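PDB 4X0N: helianthamide from Stichodactyla helianthus, which probably inhibits pancreatic alpha-amylase, acting as a small disulfide-rich protein of beta-defensin type that binds tightly to the digestive enzyme. Local coordinates for residues Ala21-Ala26 with Cys39-Trp44; Cys16-Ala21 with Glu34-Cys39. All blocks are in the same frame, centred on the assembly; numbering follows the deposited sequence.

Contact 1 of 2, residues Ala21-Ala26 with Cys39-Trp44; sequences AEDEKA and CYKTPW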
loop_
_atom_site.group_PDB
_atom_site.type_symbol
_atom_site.label_atom_id
_atom_site.label_comp_id
_atom_site.label_asym_id
_atom_site.label_seq_id
_atom_site.Cartn_x
_atom_site.Cartn_y
_atom_site.Cartn_z
ATOM N N ALA B 21 27.644 -13.174 -8.264
ATOM C CA ALA B 21 29.016 -12.787 -7.943
ATOM C C ALA B 21 29.524 -13.419 -6.645
ATOM O O ALA B 21 28.758 -14.011 -5.884
ATOM C CB ALA B 21 29.130 -11.272 -7.878
ATOM N N GLU B 22 30.824 -13.284 -6.401
ATOM C CA GLU B 22 31.443 -13.800 -5.184
ATOM C C GLU B 22 30.858 -13.163 -3.923
ATOM O O GLU B 22 30.757 -13.809 -2.880
ATOM C CB GLU B 22 32.956 -13.570 -5.226
ATOM C CG GLU B 22 33.736 -14.447 -4.262
ATOM C CD GLU B 22 33.551 -15.925 -4.548
ATOM O OE1 GLU B 22 34.087 -16.406 -5.571
ATOM O OE2 GLU B 22 32.862 -16.604 -3.755
ATOM N N ASP B 23 30.469 -11.895 -4.025
ATOM C CA ASP B 23 29.994 -11.143 -2.866
ATOM C C ASP B 23 28.473 -10.991 -2.861
ATOM O O ASP B 23 27.928 -10.134 -2.163
ATOM C CB ASP B 23 30.659 -9.766 -2.814
ATOM C CG ASP B 23 30.278 -8.890 -3.994
ATOM O OD1 ASP B 23 29.980 -9.443 -5.075
ATOM O OD2 ASP B 23 30.276 -7.650 -3.841
ATOM N N GLU B 24 27.795 -11.827 -3.639
ATOM C CA GLU B 24 26.342 -11.780 -3.721
ATOM C C GLU B 24 25.713 -13.046 -3.156
ATOM O O GLU B 24 26.358 -14.092 -3.065
ATOM C CB GLU B 24 25.888 -11.581 -5.168
ATOM C CG GLU B 24 26.098 -10.175 -5.707
ATOM C CD GLU B 24 25.706 -10.049 -7.167
ATOM O OE1 GLU B 24 25.578 -11.095 -7.840
ATOM O OE2 GLU B 24 25.522 -8.906 -7.643
ATOM N N LYS B 25 24.444 -12.945 -2.779
ATOM C CA LYS B 25 23.703 -14.088 -2.269
ATOM C C LYS B 25 22.624 -14.473 -3.271
ATOM O O LYS B 25 22.080 -13.615 -3.963
ATOM C CB LYS B 25 23.105 -13.776 -0.896
ATOM C CG LYS B 25 24.148 -13.588 0.195
ATOM C CD LYS B 25 23.511 -13.240 1.531
ATOM C CE LYS B 25 23.000 -11.807 1.554
ATOM N NZ LYS B 25 24.102 -10.807 1.443
ATOM N N ALA B 26 22.322 -15.762 -3.361
ATOM C CA ALA B 26 21.376 -16.225 -4.365
ATOM C C ALA B 26 20.018 -16.609 -3.789
ATOM O O ALA B 26 19.919 -17.157 -2.691
ATOM C CB ALA B 26 21.970 -17.388 -5.140
ATOM N N CYS B 39 20.106 -12.374 -7.570
ATOM C CA CYS B 39 21.409 -12.110 -6.974
ATOM C C CYS B 39 21.393 -10.771 -6.253
ATOM O O CYS B 39 21.312 -9.714 -6.880
ATOM C CB CYS B 39 22.498 -12.121 -8.052
ATOM S SG CYS B 39 22.654 -13.686 -8.956
ATOM N N TYR B 40 21.471 -10.821 -4.929
ATOM C CA TYR B 40 21.278 -9.628 -4.124
ATOM C C TYR B 40 22.367 -9.465 -3.078
ATOM O O TYR B 40 23.173 -10.368 -2.852
ATOM C CB TYR B 40 19.918 -9.693 -3.424
ATOM C CG TYR B 40 19.772 -10.855 -2.457
ATOM C CD1 TYR B 40 19.856 -10.657 -1.086
ATOM C CD2 TYR B 40 19.545 -12.147 -2.916
ATOM C CE1 TYR B 40 19.720 -11.711 -0.198
ATOM C CE2 TYR B 40 19.410 -13.209 -2.036
ATOM C CZ TYR B 40 19.497 -12.984 -0.678
ATOM O OH TYR B 40 19.364 -14.033 0.203
ATOM N N LYS B 41 22.381 -8.296 -2.448
ATOM C CA LYS B 41 23.143 -8.075 -1.233
ATOM C C LYS B 41 22.190 -7.477 -0.210
ATOM O O LYS B 41 21.343 -6.652 -0.556
ATOM C CB LYS B 41 24.297 -7.104 -1.484
ATOM C CG LYS B 41 25.144 -7.430 -2.701
ATOM C CD LYS B 41 26.236 -6.390 -2.896
ATOM C CE LYS B 41 26.994 -6.610 -4.201
ATOM N NZ LYS B 41 26.127 -6.416 -5.401
ATOM N N THR B 42 22.315 -7.887 1.045
ATOM C CA THR B 42 21.540 -7.249 2.096
ATOM C C THR B 42 22.335 -6.072 2.637
ATOM O O THR B 42 23.556 -6.156 2.773
ATOM C CB THR B 42 21.212 -8.225 3.244
ATOM O OG1 THR B 42 22.424 -8.635 3.890
ATOM C CG2 THR B 42 20.485 -9.449 2.710
ATOM N N PRO B 43 21.645 -4.965 2.946
ATOM C CA PRO B 43 22.332 -3.768 3.442
ATOM C C PRO B 43 22.660 -3.865 4.934
ATOM O O PRO B 43 22.861 -2.844 5.591
ATOM C CB PRO B 43 21.328 -2.646 3.167
ATOM C CG PRO B 43 20.004 -3.322 3.162
ATOM C CD PRO B 43 20.228 -4.707 2.637
ATOM N N TRP B 44 22.708 -5.089 5.451
ATOM C CA TRP B 44 23.144 -5.345 6.819
ATOM C C TRP B 44 23.931 -6.651 6.897
ATOM O O TRP B 44 24.264 -7.249 5.873
ATOM C CB TRP B 44 21.943 -5.396 7.766
ATOM C CG TRP B 44 20.844 -6.309 7.304
ATOM C CD1 TRP B 44 20.794 -7.668 7.435
ATOM C CD2 TRP B 44 19.632 -5.927 6.643
ATOM N NE1 TRP B 44 19.628 -8.153 6.895
ATOM C CE2 TRP B 44 18.897 -7.102 6.400
ATOM C CE3 TRP B 44 19.098 -4.703 6.229
ATOM C CZ2 TRP B 44 17.657 -7.093 5.766
ATOM C CZ3 TRP B 44 17.867 -4.694 5.598
ATOM C CH2 TRP B 44 17.161 -5.881 5.372
ATOM O OXT TRP B 44 24.257 -7.137 7.981
#

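Contact 2 of 2, residues Cys16-Ala21 with Glu34-Cys39; sequences CKASCA and EGHLCC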
loop_
_atom_site.group_PDB
_atom_site.type_symbol
_atom_site.label_atom_id
_atom_site.label_comp_id
_atom_site.label_asym_id
_atom_site.label_seq_id
_atom_site.Cartn_x
_atom_site.Cartn_y
_atom_site.Cartn_z
ATOM N N CYS B 16 18.377 -10.458 -11.572
ATOM C CA CYS B 16 18.234 -11.798 -12.134
ATOM C C CYS B 16 19.425 -12.181 -13.005
ATOM O O CYS B 16 19.676 -11.562 -14.038
ATOM C CB CYS B 16 16.945 -11.900 -12.948
ATOM S SG CYS B 16 15.452 -11.935 -11.935
ATOM N N LYS B 17 20.151 -13.208 -12.569
ATOM C CA LYS B 17 21.338 -13.698 -13.263
ATOM C C LYS B 17 21.360 -15.225 -13.248
ATOM O O LYS B 17 20.690 -15.860 -12.432
ATOM C CB LYS B 17 22.619 -13.198 -12.591
ATOM C CG LYS B 17 22.755 -11.693 -12.445
ATOM C CD LYS B 17 24.021 -11.360 -11.664
ATOM C CE LYS B 17 24.185 -9.863 -11.451
ATOM N NZ LYS B 17 25.405 -9.558 -10.649
ATOM N N ALA B 18 22.136 -15.809 -14.156
ATOM C CA ALA B 18 22.340 -17.254 -14.173
ATOM C C ALA B 18 23.190 -17.707 -12.989
ATOM O O ALA B 18 22.944 -18.763 -12.405
ATOM C CB ALA B 18 22.985 -17.672 -15.475
ATOM N N SER B 19 24.191 -16.907 -12.640
ATOM C CA SER B 19 24.988 -17.165 -11.446
ATOM C C SER B 19 25.405 -15.856 -10.782
ATOM O O SER B 19 25.602 -14.846 -11.455
ATOM C CB SER B 19 26.208 -18.029 -11.774
ATOM O OG SER B 19 27.098 -17.352 -12.647
ATOM N N CYS B 20 25.542 -15.885 -9.460
ATOM C CA CYS B 20 25.793 -14.671 -8.689
ATOM C C CYS B 20 27.273 -14.442 -8.416
ATOM O O CYS B 20 28.057 -15.389 -8.351
ATOM C CB CYS B 20 25.027 -14.718 -7.369
ATOM S SG CYS B 20 23.271 -15.045 -7.573
ATOM N N ALA B 21 27.644 -13.174 -8.264
ATOM C CA ALA B 21 29.016 -12.787 -7.943
ATOM C C ALA B 21 29.524 -13.419 -6.645
ATOM O O ALA B 21 28.758 -14.011 -5.884
ATOM C CB ALA B 21 29.130 -11.272 -7.878
ATOM N N GLU B 34 12.576 -16.086 -14.125
ATOM C CA GLU B 34 12.260 -17.011 -15.211
ATOM C C GLU B 34 13.259 -18.162 -15.327
ATOM O O GLU B 34 13.711 -18.495 -16.423
ATOM C CB GLU B 34 12.141 -16.257 -16.539
ATOM C CG GLU B 34 10.941 -15.326 -16.598
ATOM C CD GLU B 34 11.018 -14.343 -17.746
ATOM O OE1 GLU B 34 12.143 -13.929 -18.101
ATOM O OE2 GLU B 34 9.954 -13.982 -18.294
ATOM N N GLY B 35 13.597 -18.767 -14.192
ATOM C CA GLY B 35 14.556 -19.857 -14.170
ATOM C C GLY B 35 15.925 -19.442 -13.667
ATOM O O GLY B 35 16.729 -20.283 -13.264
ATOM N N HIS B 36 16.196 -18.141 -13.690
ATOM C CA HIS B 36 17.469 -17.631 -13.203
ATOM C C HIS B 36 17.472 -17.526 -11.682
ATOM O O HIS B 36 16.458 -17.768 -11.028
ATOM C CB HIS B 36 17.742 -16.250 -13.798
ATOM C CG HIS B 36 18.437 -16.292 -15.128
ATOM N ND1 HIS B 36 19.036 -17.425 -15.616
ATOM C CD2 HIS B 36 18.622 -15.325 -16.058
ATOM C CE1 HIS B 36 19.567 -17.162 -16.801
ATOM N NE2 HIS B 36 19.330 -15.900 -17.090
ATOM N N LEU B 37 18.625 -17.161 -11.132
ATOM C CA LEU B 37 18.755 -16.822 -9.720
ATOM C C LEU B 37 18.507 -15.335 -9.502
ATOM O O LEU B 37 18.736 -14.523 -10.396
ATOM C CB LEU B 37 20.164 -17.163 -9.231
ATOM C CG LEU B 37 20.489 -18.588 -8.769
ATOM C CD1 LEU B 37 20.038 -19.639 -9.770
ATOM C CD2 LEU B 37 21.982 -18.718 -8.513
ATOM N N CYS B 38 18.037 -14.981 -8.311
ATOM C CA CYS B 38 18.033 -13.584 -7.898
ATOM C C CYS B 38 19.292 -13.305 -7.087
ATOM O O CYS B 38 19.517 -13.912 -6.043
ATOM C CB CYS B 38 16.784 -13.265 -7.076
ATOM S SG CYS B 38 16.722 -11.569 -6.444
ATOM N N CYS B 39 20.106 -12.374 -7.570
ATOM C CA CYS B 39 21.409 -12.110 -6.974
ATOM C C CYS B 39 21.393 -10.771 -6.253
ATOM O O CYS B 39 21.312 -9.714 -6.880
ATOM C CB CYS B 39 22.498 -12.121 -8.052
ATOM S SG CYS B 39 22.654 -13.686 -8.956
#

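Contact 1 of 2, residues Ala21-Ala26 with Cys39-Trp44
With chi1 of 62° Tyr40 sets its CG between its own backbone N and carbonyl carbon, which stands the ring beside Lys25, whose chain turns at chi3 and chi4 (-74° and -65°) and carries NZ round toward Thr42. The two residues are a hydrogen-bonded pair of the antiparallel beta hairpin made by strands 25-27 and 37-40 of a beta-defensin-like sheet. Lys25 N donates to Tyr40 O at 2.9 Å in a nearly straight bond, and Tyr40 N returns one to Lys25 O at 3.0 Å. Lys25 CB rests over one ring face, 4.0 Å from the Tyr40 centroid, a CH-pi contact that suits the aliphatic base of a lysine. Further out Lys25 CE meets Thr42 CG2 at 3.6 Å, and threonine suits this place because that methyl also lies at the ring edge, in its plane. Tyr40 and Thr42 also pack on apolar side chains of another protein chain.

Just before strand 25-27, a type I turn spans Ala21 to Glu24, and the Glu24 chain, extended beyond CG, slants across that of Lys41. Glu24 OE2 meets Lys41 NZ at 3.4 Å in a weak salt bridge; Lys17 is its other cationic partner. Glu24 OE1 accepts from Ala21 N at 3.0 Å, met from above the carboxylate plane, and lies 3.3 Å from Cys39 CB.

Contact 2 of 2, residues Cys16-Ala21 with Glu34-Cys39
This is an antiparallel strand pairing, clamped by a disulfide, at the middle of the sheet, where the end of strand 12-17 runs beside strand 37-40. Lys17 N gives a hydrogen bond to Leu37 O at 2.9 Å, and Leu37 N gives one back to Lys17 O at 2.8 Å. Past this pair the chain leaves the strand and bends back, so that Cys20 SG reaches Cys39 SG at 2.0 Å; the bridge is left-handed, with a chi3 of -78°. Cys39, its partner on strand 37-40, is buried.

The pattern of bridges is that of the beta-defensins, first to fifth, second to fourth and third to sixth cysteine. Cys16 and Cys38, a non-hydrogen-bonded pair, put their side chains on the face away from Lys17 and Leu37, where they join Cys33 and Cys6 instead of each other.

On the Lys17 and Leu37 face the side chains part in character. Leucine supplies apolar cover, Leu37 CD2 lying 4.0 Å from Cys20 SG. Lysine suits a place that needs aliphatic length along the disulfide and a charge at its tip: the extended chain passes Cys39 SG, with Lys17 CB at 3.7 Å, and NZ ends at Glu24. Where the strands part, beside Leu37, the flat His36 ring lies over the Lys17-Ala18 peptide, with Ala18 N 3.7 Å above the ring plane, and the small Ala18 CB comes to 3.7 Å from His36 CE1.

Both contacts use strand 37-40, pairing it on one flank with 25-27 (contact 1) and on the other with 12-17 (contact 2), and they share Ala21 and Cys39. Each is partly buried and has a pair of backbone bonds. Contact 1, at the edge of the sheet, adds a CH-pi contact and a weak salt bridge, and touches side chains of another protein chain; contact 2 is more central, about 6 Å from chain centre to contact centre against 8 Å, adds a disulfide, and is touched by no other chain of the assembly. They meet directly where Glu24 OE2 forms a salt bridge with Lys17 NZ at 3.1 Å and where Ala26 CB packs on Cys20 SG and Leu37 CD2.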